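Local coordinates for BH0493 protein (Bacillus halodurans C-125, PDB 2QEE) that binds zinc and is a putative metal-dependent enzyme of the amidohydrolase superfamily, at residues Y192-E197 / Q204-F209; A258-V263 / L299-S304; V278-M283 / R305-E310. One frame throughout, in Å; residues are numbered along the deposited sequence.

Overall arrangement
The centre of interaction 1 lies about 30 Å from the centre of the chain, where a loop folds back on the helix that follows it; interaction 2 is wholly buried, its centre about 10 Å from that of the chain. Their nearest atoms are about 14 Å apart. Interaction 3 adjoins interaction 2, with centres about 9 Å apart: strand 298-302 of interaction 2 runs on into helix 308-317 of interaction 3, and M302 and L303 pack on N307 and V278. The chemistry changes accordingly. Backbone bonds and apolar side chains join the strands of interaction 2, an amide and waters bind the loop of interaction 3 close to neighbouring subunits, and interaction 1 combines a salt bridge with a T-shaped aromatic pair.

Interaction 1: residues Y192-E197 / Q204-F209; sequences YKVNDE and QEVKRF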
ATOM      1  N   TYR C 192     -10.108  -3.241 -45.931  1.00 31.93           N
ATOM      2  CA  TYR C 192      -8.713  -3.123 -45.496  1.00 31.40           C
ATOM      3  C   TYR C 192      -8.034  -4.462 -45.752  1.00 32.54           C
ATOM      4  O   TYR C 192      -8.268  -5.427 -45.060  1.00 32.81           O
ATOM      5  CB  TYR C 192      -8.629  -2.697 -44.015  1.00 30.09           C
ATOM      6  CG  TYR C 192      -9.357  -1.397 -43.768  1.00 25.29           C
ATOM      7  CD1 TYR C 192      -8.743  -0.172 -44.046  1.00 30.31           C
ATOM      8  CD2 TYR C 192     -10.662  -1.393 -43.306  1.00 25.63           C
ATOM      9  CE1 TYR C 192      -9.400   0.998 -43.866  1.00 26.46           C
ATOM     10  CE2 TYR C 192     -11.343  -0.188 -43.133  1.00 28.41           C
ATOM     11  CZ  TYR C 192     -10.695   0.988 -43.415  1.00 23.10           C
ATOM     12  OH  TYR C 192     -11.353   2.187 -43.221  1.00 30.24           O
ATOM     13  N   LYS C 193      -7.220  -4.489 -46.786  1.00 35.92           N
ATOM     14  CA  LYS C 193      -6.736  -5.751 -47.356  1.00 37.76           C
ATOM     15  C   LYS C 193      -5.510  -6.196 -46.585  1.00 35.99           C
ATOM     16  O   LYS C 193      -4.377  -6.110 -47.064  1.00 36.59           O
ATOM     17  CB  LYS C 193      -6.454  -5.577 -48.857  1.00 37.88           C
ATOM     18  CG  LYS C 193      -7.750  -5.450 -49.674  1.00 49.73           C
ATOM     19  CD  LYS C 193      -7.486  -5.195 -51.154  1.00 39.40           C
ATOM     20  CE  LYS C 193      -7.629  -3.709 -51.498  1.00 54.53           C
ATOM     21  NZ  LYS C 193      -7.921  -3.501 -52.965  1.00 52.06           N
ATOM     22  N   VAL C 194      -5.752  -6.616 -45.356  1.00 35.79           N
ATOM     23  CA  VAL C 194      -4.677  -7.111 -44.536  1.00 35.03           C
ATOM     24  C   VAL C 194      -4.525  -8.579 -44.924  1.00 34.72           C
ATOM     25  O   VAL C 194      -5.519  -9.300 -45.111  1.00 32.98           O
ATOM     26  CB  VAL C 194      -4.953  -6.953 -43.023  1.00 34.40           C
ATOM     27  CG1 VAL C 194      -5.004  -5.453 -42.628  1.00 26.33           C
ATOM     28  CG2 VAL C 194      -6.214  -7.620 -42.652  1.00 24.23           C
ATOM     29  N   ASN C 195      -3.265  -8.977 -45.040  1.00 36.38           N
ATOM     30  CA  ASN C 195      -2.872 -10.305 -45.462  1.00 36.53           C
ATOM     31  C   ASN C 195      -2.814 -11.309 -44.296  1.00 38.68           C
ATOM     32  O   ASN C 195      -2.946 -10.936 -43.125  1.00 39.43           O
ATOM     33  CB  ASN C 195      -1.524 -10.165 -46.126  1.00 35.59           C
ATOM     34  CG  ASN C 195      -1.550  -9.146 -47.281  1.00 28.84           C
ATOM     35  OD1 ASN C 195      -2.464  -9.164 -48.100  1.00 40.07           O
ATOM     36  ND2 ASN C 195      -0.559  -8.298 -47.349  1.00 34.53           N
ATOM     37  N   ASP C 196      -2.626 -12.591 -44.612  1.00 38.24           N
ATOM     38  CA  ASP C 196      -2.347 -13.581 -43.563  1.00 37.83           C
ATOM     39  C   ASP C 196      -1.043 -13.233 -42.901  1.00 34.96           C
ATOM     40  O   ASP C 196      -0.921 -13.366 -41.705  1.00 35.39           O
ATOM     41  CB  ASP C 196      -2.214 -15.002 -44.134  1.00 38.92           C
ATOM     42  CG  ASP C 196      -3.477 -15.489 -44.793  1.00 57.59           C
ATOM     43  OD1 ASP C 196      -4.582 -15.091 -44.369  1.00 43.37           O
ATOM     44  OD2 ASP C 196      -3.348 -16.294 -45.740  1.00 48.94           O
ATOM     45  N   GLU C 197      -0.077 -12.813 -43.709  1.00 34.02           N
ATOM     46  CA  GLU C 197       1.275 -12.473 -43.273  1.00 35.51           C
ATOM     47  C   GLU C 197       1.360 -11.011 -42.814  1.00 34.72           C
ATOM     48  O   GLU C 197       0.673 -10.147 -43.355  1.00 33.70           O
ATOM     49  CB  GLU C 197       2.255 -12.669 -44.422  1.00 38.24           C
ATOM     50  CG  GLU C 197       2.268 -14.080 -45.026  1.00 60.92           C
ATOM     51  CD  GLU C 197       1.137 -14.341 -46.035  1.00 55.80           C
ATOM     52  OE1 GLU C 197       0.332 -13.412 -46.329  1.00 63.21           O
ATOM     53  OE2 GLU C 197       1.063 -15.494 -46.545  1.00 65.63           O
ATOM     54  N   GLN C 204       0.314  -1.189 -43.894  1.00 28.60           N
ATOM     55  CA  GLN C 204      -0.357  -0.052 -44.520  1.00 26.55           C
ATOM     56  C   GLN C 204      -1.863  -0.025 -44.371  1.00 25.69           C
ATOM     57  O   GLN C 204      -2.446   1.047 -44.166  1.00 27.05           O
ATOM     58  CB  GLN C 204       0.021   0.015 -46.014  1.00 27.44           C
ATOM     59  CG  GLN C 204       1.447   0.413 -46.184  1.00 51.44           C
ATOM     60  CD  GLN C 204       1.799   1.559 -45.275  1.00 43.82           C
ATOM     61  OE1 GLN C 204       1.023   2.523 -45.149  1.00 56.29           O
ATOM     62  NE2 GLN C 204       2.954   1.464 -44.601  1.00 55.35           N
ATOM     63  N   GLU C 205      -2.511  -1.177 -44.491  1.00 25.11           N
ATOM     64  CA  GLU C 205      -3.941  -1.225 -44.423  1.00 25.59           C
ATOM     65  C   GLU C 205      -4.413  -1.017 -43.002  1.00 26.73           C
ATOM     66  O   GLU C 205      -5.479  -0.432 -42.784  1.00 27.87           O
ATOM     67  CB  GLU C 205      -4.498  -2.505 -45.014  1.00 27.95           C
ATOM     68  CG  GLU C 205      -4.446  -2.476 -46.556  1.00 32.43           C
ATOM     69  CD  GLU C 205      -5.327  -1.369 -47.135  1.00 25.03           C
ATOM     70  OE1 GLU C 205      -6.491  -1.680 -47.421  1.00 28.66           O
ATOM     71  OE2 GLU C 205      -4.879  -0.194 -47.226  1.00 32.24           O
ATOM     72  N   VAL C 206      -3.626  -1.471 -42.030  1.00 25.50           N
ATOM     73  CA  VAL C 206      -4.037  -1.188 -40.642  1.00 25.13           C
ATOM     74  C   VAL C 206      -3.872   0.324 -40.317  1.00 23.22           C
ATOM     75  O   VAL C 206      -4.765   0.927 -39.695  1.00 23.51           O
ATOM     76  CB  VAL C 206      -3.334  -2.129 -39.614  1.00 25.47           C
ATOM     77  CG1 VAL C 206      -3.580  -1.645 -38.151  1.00 22.16           C
ATOM     78  CG2 VAL C 206      -3.877  -3.547 -39.761  1.00 24.86           C
ATOM     79  N   LYS C 207      -2.756   0.936 -40.720  1.00 23.54           N
ATOM     80  CA  LYS C 207      -2.632   2.413 -40.647  1.00 22.74           C
ATOM     81  C   LYS C 207      -3.777   3.145 -41.334  1.00 25.39           C
ATOM     82  O   LYS C 207      -4.266   4.164 -40.829  1.00 25.01           O
ATOM     83  CB  LYS C 207      -1.323   2.880 -41.238  1.00 23.67           C
ATOM     84  CG  LYS C 207      -0.099   2.500 -40.427  1.00 29.86           C
ATOM     85  CD  LYS C 207       1.177   2.818 -41.160  1.00 32.26           C
ATOM     86  CE  LYS C 207       1.710   4.127 -40.747  1.00 36.40           C
ATOM     87  NZ  LYS C 207       3.155   4.208 -41.105  1.00 39.50           N
ATOM     88  N   ARG C 208      -4.238   2.630 -42.469  1.00 26.03           N
ATOM     89  CA  ARG C 208      -5.344   3.296 -43.135  1.00 28.18           C
ATOM     90  C   ARG C 208      -6.650   3.160 -42.348  1.00 25.43           C
ATOM     91  O   ARG C 208      -7.475   4.094 -42.324  1.00 25.66           O
ATOM     92  CB  ARG C 208      -5.476   2.841 -44.615  1.00 29.54           C
ATOM     93  CG  ARG C 208      -6.524   3.643 -45.383  1.00 31.42           C
ATOM     94  CD  ARG C 208      -6.515   3.286 -46.875  1.00 30.34           C
ATOM     95  NE  ARG C 208      -6.939   1.903 -47.110  1.00 28.10           N
ATOM     96  CZ  ARG C 208      -8.199   1.504 -47.135  1.00 23.88           C
ATOM     97  NH1 ARG C 208      -9.179   2.381 -46.981  1.00 27.67           N
ATOM     98  NH2 ARG C 208      -8.494   0.230 -47.356  1.00 28.01           N
ATOM     99  N   PHE C 209      -6.833   2.023 -41.672  1.00 22.91           N
ATOM    100  CA  PHE C 209      -7.979   1.832 -40.816  1.00 23.32           C
ATOM    101  C   PHE C 209      -7.934   2.930 -39.709  1.00 20.58           C
ATOM    102  O   PHE C 209      -8.917   3.657 -39.477  1.00 20.34           O
ATOM    103  CB  PHE C 209      -7.997   0.415 -40.215  1.00 24.72           C
ATOM    104  CG  PHE C 209      -9.084   0.207 -39.208  1.00 21.07           C
ATOM    105  CD1 PHE C 209     -10.372  -0.076 -39.605  1.00 24.89           C
ATOM    106  CD2 PHE C 209      -8.818   0.324 -37.821  1.00 25.32           C
ATOM    107  CE1 PHE C 209     -11.413  -0.254 -38.699  1.00 21.57           C
ATOM    108  CE2 PHE C 209      -9.850   0.137 -36.872  1.00 21.35           C
ATOM    109  CZ  PHE C 209     -11.169  -0.137 -37.309  1.00 27.02           C
TER
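E205, on helix 200-217, reaches back to the loop 192-197 that precedes this helix, in a local loop-on-helix contact away from the zinc site. Its CG lies anti to the carbonyl carbon and the chain bends at chi2, which brings the carboxylate to the turn at K193, the centre of an inverse gamma turn. There K193 N donates to E205 OE1 over 3.0 Å, on the anti lone pair, at a fairly straight 161°. The same oxygen also takes a bond from R208, so two donors grip it.

One residue on, V206 puts CG2 against CG1 of V194, 3.6 Å away, an apolar touch backed by Y180 of helix 180-189.

R208 holds E205 side-on: NH2 meets OE1 at 2.8 Å and NE meets OE2 at 2.9 Å. Both bonds lie close to the guanidinium plane but are tilted out of the carboxylate plane, and together they resist rotation of either group. Y192 CD1 and CE1 lie over one face of the R208 guanidinium, offset toward its rim, with CD1 3.3 Å from NH2. R208 meets the ring obliquely, although the two planes are only 22° apart. E205 thus positions the arginine while the arginine lies against the tyrosine.

F209 closes the contact in a T-shaped pair, pointing its edge at the face of Y192 with the ring planes 87° apart. Beyond the segments, L187 of helix 180-189 touches the side chains of both Y192 and F209, and Y192 OH is hydrogen-bonded to D212 further along the helix carrying F209. A CH-pi contact accompanies the aromatic pair: F209 CB stands 4.0 Å from the centroid of the Y192 ring, close to its normal.

Interaction 2: residues A258-V263 / L299-S304; sequences AMMIGV and LVTMLS
M259 bonds to both L299 and T301, on either side of V300, in two neighbouring parallel strands, 257-264 and 298-302, of what is, as in other amidohydrolase-superfamily members, probably a (beta/alpha)8-type barrel. The short strand axes diverge by only 10° and approach to 4.6 Å. M259 N donates to L299 O (2.8 Å), and M259 O then accepts from T301 N at a longer 3.2 Å. I261 repeats the pattern, giving its N-H to T301 O and taking one from L303 N; this last bond is the most bent of the four, at 142°, where the strands give way to loop.

On one face of the sheet, the methyl CE of M259 meets CG2 of V300 at 3.8 Å. I261 and M302 run side by side on that face, with CG2 of I261 3.8 Å from the terminal CE of M302, whose chain bends at chi3. L289 and V286 of helix 284-292 pack over M259 and I261. The other face carries M260, whose CG touches the methyl CG2 of T301 at 3.8 Å. The threonine's first torsion (chi1 -161°) sets that methyl between backbone N and carbonyl carbon, where it meets M260, while OG1 is hydrogen-bonded to F324 O.

Strand 222-226 continues the backbone pairing beyond A258 and M260. The side chain of M260 also comes within about 4 Å of the bound zinc ion and of its ligand H28, so M260 sets an apolar, non-ligand side chain beside the metal.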
ATOM      1  N   ALA C 258      -3.636   6.243 -25.035  1.00 15.95           N
ATOM      2  CA  ALA C 258      -4.056   6.022 -23.656  1.00 14.41           C
ATOM      3  C   ALA C 258      -3.990   4.534 -23.389  1.00 15.47           C
ATOM      4  O   ALA C 258      -4.662   3.737 -24.083  1.00 16.37           O
ATOM      5  CB  ALA C 258      -5.459   6.526 -23.418  1.00 15.77           C
ATOM      6  N   MET C 259      -3.305   4.161 -22.321  1.00 15.27           N
ATOM      7  CA  MET C 259      -3.190   2.759 -21.957  1.00 15.98           C
ATOM      8  C   MET C 259      -3.768   2.584 -20.556  1.00 16.01           C
ATOM      9  O   MET C 259      -3.322   3.248 -19.639  1.00 16.23           O
ATOM     10  CB  MET C 259      -1.741   2.325 -21.949  1.00 16.81           C
ATOM     11  CG  MET C 259      -1.016   2.528 -23.288  1.00 23.58           C
ATOM     12  SD  MET C 259       0.655   1.879 -23.332  1.00 21.48           S
ATOM     13  CE  MET C 259       1.513   3.085 -22.394  1.00 23.24           C
ATOM     14  N   MET C 260      -4.761   1.723 -20.436  1.00 14.51           N
ATOM     15  CA  MET C 260      -5.393   1.427 -19.155  1.00 17.19           C
ATOM     16  C   MET C 260      -4.977   0.002 -18.799  1.00 16.18           C
ATOM     17  O   MET C 260      -5.482  -0.936 -19.403  1.00 16.73           O
ATOM     18  CB  MET C 260      -6.900   1.591 -19.314  1.00 17.95           C
ATOM     19  CG  MET C 260      -7.196   3.028 -19.841  1.00 21.07           C
ATOM     20  SD  MET C 260      -8.943   3.438 -19.871  1.00 24.57           S
ATOM     21  CE  MET C 260      -9.806   1.899 -19.995  1.00 35.64           C
ATOM     22  N   ILE C 261      -4.041  -0.140 -17.847  1.00 12.99           N
ATOM     23  CA  ILE C 261      -3.317  -1.380 -17.731  1.00 13.04           C
ATOM     24  C   ILE C 261      -3.712  -2.098 -16.419  1.00 15.41           C
ATOM     25  O   ILE C 261      -3.754  -1.474 -15.363  1.00 14.69           O
ATOM     26  CB  ILE C 261      -1.813  -1.103 -17.714  1.00 12.88           C
ATOM     27  CG1 ILE C 261      -1.343  -0.521 -19.075  1.00 11.43           C
ATOM     28  CG2 ILE C 261      -1.036  -2.423 -17.391  1.00 14.63           C
ATOM     29  CD1 ILE C 261       0.040   0.203 -19.007  1.00 12.99           C
ATOM     30  N   GLY C 262      -3.967  -3.410 -16.485  1.00 14.40           N
ATOM     31  CA  GLY C 262      -4.069  -4.206 -15.239  1.00 15.55           C
ATOM     32  C   GLY C 262      -5.349  -5.027 -15.121  1.00 16.65           C
ATOM     33  O   GLY C 262      -5.520  -5.745 -14.126  1.00 15.73           O
ATOM     34  N   VAL C 263      -6.195  -5.003 -16.152  1.00 16.14           N
ATOM     35  CA  VAL C 263      -7.485  -5.708 -16.092  1.00 14.71           C
ATOM     36  C   VAL C 263      -7.285  -7.140 -16.591  1.00 16.74           C
ATOM     37  O   VAL C 263      -6.700  -7.356 -17.660  1.00 17.82           O
ATOM     38  CB  VAL C 263      -8.614  -4.979 -16.895  1.00 17.96           C
ATOM     39  CG1 VAL C 263      -8.265  -4.823 -18.391  1.00 19.03           C
ATOM     40  CG2 VAL C 263      -9.914  -5.710 -16.705  1.00 14.08           C
ATOM     41  N   LEU C 299      -1.069   8.606 -22.223  1.00 11.98           N
ATOM     42  CA  LEU C 299      -1.908   8.798 -21.031  1.00 14.89           C
ATOM     43  C   LEU C 299      -1.980   7.433 -20.382  1.00 15.62           C
ATOM     44  O   LEU C 299      -2.277   6.456 -21.073  1.00 17.14           O
ATOM     45  CB  LEU C 299      -3.300   9.255 -21.460  1.00 16.43           C
ATOM     46  CG  LEU C 299      -3.412  10.732 -21.871  1.00 12.14           C
ATOM     47  CD1 LEU C 299      -4.666  10.855 -22.828  1.00 15.77           C
ATOM     48  CD2 LEU C 299      -3.625  11.621 -20.627  1.00 18.05           C
ATOM     49  N   VAL C 300      -1.727   7.322 -19.074  1.00 14.09           N
ATOM     50  CA  VAL C 300      -1.777   5.976 -18.440  1.00 14.06           C
ATOM     51  C   VAL C 300      -2.534   6.034 -17.145  1.00 12.36           C
ATOM     52  O   VAL C 300      -2.359   6.994 -16.375  1.00 12.77           O
ATOM     53  CB  VAL C 300      -0.343   5.472 -18.168  1.00 13.76           C
ATOM     54  CG1 VAL C 300      -0.309   4.054 -17.426  1.00 14.62           C
ATOM     55  CG2 VAL C 300       0.464   5.344 -19.479  1.00 16.06           C
ATOM     56  N   THR C 301      -3.371   5.039 -16.938  1.00 13.27           N
ATOM     57  CA  THR C 301      -3.969   4.749 -15.633  1.00 13.14           C
ATOM     58  C   THR C 301      -3.777   3.241 -15.391  1.00 14.32           C
ATOM     59  O   THR C 301      -3.772   2.451 -16.364  1.00 14.91           O
ATOM     60  CB  THR C 301      -5.447   5.198 -15.560  1.00 15.50           C
ATOM     61  OG1 THR C 301      -5.866   5.317 -14.190  1.00 13.33           O
ATOM     62  CG2 THR C 301      -6.439   4.262 -16.310  1.00 13.80           C
ATOM     63  N   MET C 302      -3.647   2.843 -14.115  1.00 12.18           N
ATOM     64  CA  MET C 302      -3.343   1.423 -13.835  1.00 14.11           C
ATOM     65  C   MET C 302      -4.311   0.895 -12.808  1.00 12.98           C
ATOM     66  O   MET C 302      -4.813   1.648 -11.975  1.00 12.41           O
ATOM     67  CB  MET C 302      -1.904   1.178 -13.385  1.00 14.89           C
ATOM     68  CG  MET C 302      -0.892   1.530 -14.496  1.00 15.31           C
ATOM     69  SD  MET C 302       0.800   1.215 -14.160  1.00 16.87           S
ATOM     70  CE  MET C 302       0.809  -0.599 -14.602  1.00 13.14           C
ATOM     71  N   LEU C 303      -4.569  -0.406 -12.884  1.00 13.04           N
ATOM     72  CA  LEU C 303      -5.680  -0.935 -12.068  1.00 13.26           C
ATOM     73  C   LEU C 303      -5.267  -1.457 -10.673  1.00 12.38           C
ATOM     74  O   LEU C 303      -6.121  -1.521  -9.761  1.00 11.66           O
ATOM     75  CB  LEU C 303      -6.399  -2.057 -12.838  1.00 14.34           C
ATOM     76  CG  LEU C 303      -7.757  -2.532 -12.307  1.00 12.32           C
ATOM     77  CD1 LEU C 303      -8.822  -1.446 -12.129  1.00 13.41           C
ATOM     78  CD2 LEU C 303      -8.309  -3.653 -13.314  1.00 15.35           C
ATOM     79  N   SER C 304      -4.033  -1.920 -10.567  1.00 12.70           N
ATOM     80  CA  SER C 304      -3.566  -2.536  -9.278  1.00 11.05           C
ATOM     81  C   SER C 304      -3.186  -1.391  -8.292  1.00 10.46           C
ATOM     82  O   SER C 304      -2.426  -0.485  -8.649  1.00 12.38           O
ATOM     83  CB  SER C 304      -2.364  -3.462  -9.544  1.00 14.00           C
ATOM     84  OG  SER C 304      -1.792  -3.912  -8.299  1.00 12.46           O
TER

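Interaction 3: residues V278-M283 / R305-E310; sequences VGKASM and RENQHE
N307 turns its side-chain amide onto the backbone of A281, pinning the loop 278-283 to segment 305-310, which leads into helix 308-317. The two bonds form a closed pair: A281 N reaches N307 OD1 at 2.9 Å, almost straight at 177° and on a lone pair, while ND2 returns a bond to A281 O over 2.9 Å. N307 ND2 also donates to E310 OE2, 2.8 Å away but more bent, at 139°. A water lies within bonding distance of both N307 OD1 and G279 O.

K280, its chain fully extended, lies across N307 and E306. CG of K280 is 3.6 Å from N307 ND2, and the K280 side chain crosses that of E306 at about a right angle, CD near CB. K280 NZ ends 4.4 Å from E310 OE2, beyond a salt bridge; a water joins it to E310 OE1 instead. On the trimer side, K280 packs on K280 of both neighbouring subunits.

M283 is folded by bends at chi2 and chi3, which lay CG against E310 OE2 at 3.5 Å and slide SD past N307 ND2. L311 and L314 of helix 308-317, and F277 of the second subunit, also touch it.

OE2 of E310 therefore gathers ND2 of N307 and a water that also reaches A281 O, which ties the amide's orientation to the carboxylate. The nearby lysine would probably favour the charged form of E310.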
ATOM      1  N   VAL C 278      -8.171  -8.079 -11.495  1.00 13.20           N
ATOM      2  CA  VAL C 278      -7.017  -7.182 -11.522  1.00 12.80           C
ATOM      3  C   VAL C 278      -5.698  -7.934 -11.271  1.00 13.10           C
ATOM      4  O   VAL C 278      -5.677  -8.963 -10.546  1.00 15.37           O
ATOM      5  CB  VAL C 278      -7.239  -6.105 -10.410  1.00 12.24           C
ATOM      6  CG1 VAL C 278      -7.299  -6.732  -9.002  1.00 15.33           C
ATOM      7  CG2 VAL C 278      -6.111  -4.985 -10.483  1.00 16.62           C
ATOM      8  N   GLY C 279      -4.584  -7.427 -11.814  1.00 11.63           N
ATOM      9  CA  GLY C 279      -3.255  -7.961 -11.457  1.00 13.53           C
ATOM     10  C   GLY C 279      -2.271  -6.809 -11.535  1.00 14.80           C
ATOM     11  O   GLY C 279      -2.485  -5.867 -12.320  1.00 15.41           O
ATOM     12  N   LYS C 280      -1.215  -6.910 -10.733  1.00 13.30           N
ATOM     13  CA  LYS C 280      -0.090  -5.976 -10.812  1.00 13.34           C
ATOM     14  C   LYS C 280       0.648  -6.207 -12.138  1.00 15.09           C
ATOM     15  O   LYS C 280       0.870  -7.342 -12.528  1.00 14.66           O
ATOM     16  CB  LYS C 280       0.859  -6.138  -9.614  1.00 13.79           C
ATOM     17  CG  LYS C 280       1.945  -5.009  -9.546  1.00 10.38           C
ATOM     18  CD  LYS C 280       2.894  -5.365  -8.452  1.00 15.72           C
ATOM     19  CE  LYS C 280       3.973  -4.270  -8.303  1.00 14.76           C
ATOM     20  NZ  LYS C 280       4.940  -4.623  -7.241  1.00 13.82           N
ATOM     21  N   ALA C 281       1.024  -5.112 -12.806  1.00 14.58           N
ATOM     22  CA  ALA C 281       1.743  -5.207 -14.103  1.00 13.46           C
ATOM     23  C   ALA C 281       3.219  -4.868 -13.865  1.00 14.52           C
ATOM     24  O   ALA C 281       3.589  -4.132 -12.902  1.00 15.93           O
ATOM     25  CB  ALA C 281       1.133  -4.177 -15.194  1.00 16.05           C
ATOM     26  N   SER C 282       4.087  -5.330 -14.780  1.00 16.32           N
ATOM     27  CA  SER C 282       5.460  -4.799 -14.859  1.00 15.39           C
ATOM     28  C   SER C 282       5.400  -3.364 -15.405  1.00 16.12           C
ATOM     29  O   SER C 282       4.583  -3.076 -16.263  1.00 16.76           O
ATOM     30  CB  SER C 282       6.317  -5.614 -15.848  1.00 16.39           C
ATOM     31  OG  SER C 282       7.616  -5.016 -15.921  1.00 16.22           O
ATOM     32  N   MET C 283       6.317  -2.514 -14.936  1.00 14.02           N
ATOM     33  CA  MET C 283       6.417  -1.159 -15.505  1.00 14.73           C
ATOM     34  C   MET C 283       7.325  -1.160 -16.746  1.00 15.48           C
ATOM     35  O   MET C 283       7.395  -0.154 -17.431  1.00 16.19           O
ATOM     36  CB  MET C 283       6.939  -0.125 -14.495  1.00 16.33           C
ATOM     37  CG  MET C 283       6.082  -0.051 -13.189  1.00 17.04           C
ATOM     38  SD  MET C 283       4.365   0.428 -13.534  1.00 17.14           S
ATOM     39  CE  MET C 283       4.643   2.060 -14.228  1.00 18.43           C
ATOM     40  N   ARG C 305      -3.574  -1.564  -7.007  1.00 11.84           N
ATOM     41  CA  ARG C 305      -3.146  -0.636  -5.965  1.00 12.80           C
ATOM     42  C   ARG C 305      -1.622  -0.597  -5.948  1.00 12.81           C
ATOM     43  O   ARG C 305      -1.014   0.451  -5.697  1.00 10.33           O
ATOM     44  CB  ARG C 305      -3.654  -1.109  -4.584  1.00 10.67           C
ATOM     45  CG  ARG C 305      -3.331  -0.108  -3.475  1.00  9.49           C
ATOM     46  CD  ARG C 305      -3.729  -0.735  -2.116  1.00 12.37           C
ATOM     47  NE  ARG C 305      -3.439   0.264  -1.083  1.00 12.42           N
ATOM     48  CZ  ARG C 305      -3.194  -0.027   0.186  1.00 17.20           C
ATOM     49  NH1 ARG C 305      -3.201  -1.304   0.574  1.00 12.72           N
ATOM     50  NH2 ARG C 305      -3.030   0.961   1.062  1.00 14.44           N
ATOM     51  N   GLU C 306      -0.999  -1.754  -6.214  1.00 12.46           N
ATOM     52  CA  GLU C 306       0.419  -1.957  -5.976  1.00 11.69           C
ATOM     53  C   GLU C 306       1.296  -1.341  -7.105  1.00 10.57           C
ATOM     54  O   GLU C 306       2.535  -1.298  -6.998  1.00 14.40           O
ATOM     55  CB  GLU C 306       0.740  -3.446  -5.802  1.00 12.76           C
ATOM     56  CG  GLU C 306       0.333  -3.946  -4.440  1.00 13.38           C
ATOM     57  CD  GLU C 306      -1.171  -3.919  -4.198  1.00 16.27           C
ATOM     58  OE1 GLU C 306      -1.912  -4.424  -5.079  1.00 14.29           O
ATOM     59  OE2 GLU C 306      -1.569  -3.513  -3.064  1.00 15.83           O
ATOM     60  N   ASN C 307       0.620  -0.877  -8.176  1.00 11.08           N
ATOM     61  CA  ASN C 307       1.332  -0.121  -9.245  1.00 12.24           C
ATOM     62  C   ASN C 307       1.358   1.415  -9.041  1.00 13.73           C
ATOM     63  O   ASN C 307       2.010   2.118  -9.802  1.00 12.85           O
ATOM     64  CB  ASN C 307       0.690  -0.402 -10.635  1.00 12.79           C
ATOM     65  CG  ASN C 307       1.166  -1.700 -11.277  1.00 14.40           C
ATOM     66  OD1 ASN C 307       0.324  -2.477 -11.753  1.00 13.99           O
ATOM     67  ND2 ASN C 307       2.482  -1.933 -11.352  1.00 14.90           N
ATOM     68  N   GLN C 308       0.566   1.925  -8.104  1.00 12.72           N
ATOM     69  CA  GLN C 308       0.266   3.387  -8.153  1.00 12.53           C
ATOM     70  C   GLN C 308       1.474   4.185  -7.796  1.00 12.62           C
ATOM     71  O   GLN C 308       1.787   5.156  -8.483  1.00 12.57           O
ATOM     72  CB  GLN C 308      -0.906   3.758  -7.197  1.00 10.04           C
ATOM     73  CG  GLN C 308      -2.238   3.004  -7.564  1.00 10.57           C
ATOM     74  CD  GLN C 308      -2.583   3.210  -9.098  1.00 15.69           C
ATOM     75  OE1 GLN C 308      -2.331   4.271  -9.664  1.00 14.52           O
ATOM     76  NE2 GLN C 308      -3.159   2.191  -9.743  1.00 12.28           N
ATOM     77  N   HIS C 309       2.205   3.796  -6.733  1.00 11.45           N
ATOM     78  CA  HIS C 309       3.335   4.644  -6.348  1.00 13.26           C
ATOM     79  C   HIS C 309       4.384   4.694  -7.471  1.00 13.03           C
ATOM     80  O   HIS C 309       4.920   5.754  -7.837  1.00 13.28           O
ATOM     81  CB  HIS C 309       3.944   4.126  -5.038  1.00 13.60           C
ATOM     82  CG  HIS C 309       5.187   4.864  -4.650  1.00 11.99           C
ATOM     83  ND1 HIS C 309       6.425   4.440  -5.046  1.00 11.56           N
ATOM     84  CD2 HIS C 309       5.376   6.015  -3.964  1.00 12.99           C
ATOM     85  CE1 HIS C 309       7.341   5.276  -4.601  1.00 11.73           C
ATOM     86  NE2 HIS C 309       6.735   6.243  -3.936  1.00 13.15           N
ATOM     87  N   GLU C 310       4.742   3.512  -8.004  1.00 12.80           N
ATOM     88  CA  GLU C 310       5.807   3.442  -9.026  1.00 13.29           C
ATOM     89  C   GLU C 310       5.350   4.110 -10.334  1.00 14.33           C
ATOM     90  O   GLU C 310       6.165   4.670 -11.060  1.00 13.19           O
ATOM     91  CB  GLU C 310       6.316   2.016  -9.194  1.00 15.63           C
ATOM     92  CG  GLU C 310       5.279   1.057  -9.719  1.00 10.17           C
ATOM     93  CD  GLU C 310       5.708  -0.423  -9.650  1.00 13.42           C
ATOM     94  OE1 GLU C 310       6.786  -0.731  -9.097  1.00 16.39           O
ATOM     95  OE2 GLU C 310       4.897  -1.271 -10.107  1.00 14.48           O
TER
HETATM   96  O   HOH W   1      -2.222  -2.912 -12.704  1.00 15.52           O
HETATM   97  O   HOH W   2       6.115  -2.176  -6.584  1.00 14.49           O
HETATM   98  O   HOH W   3       5.848  -3.444 -11.282  1.00 17.86           O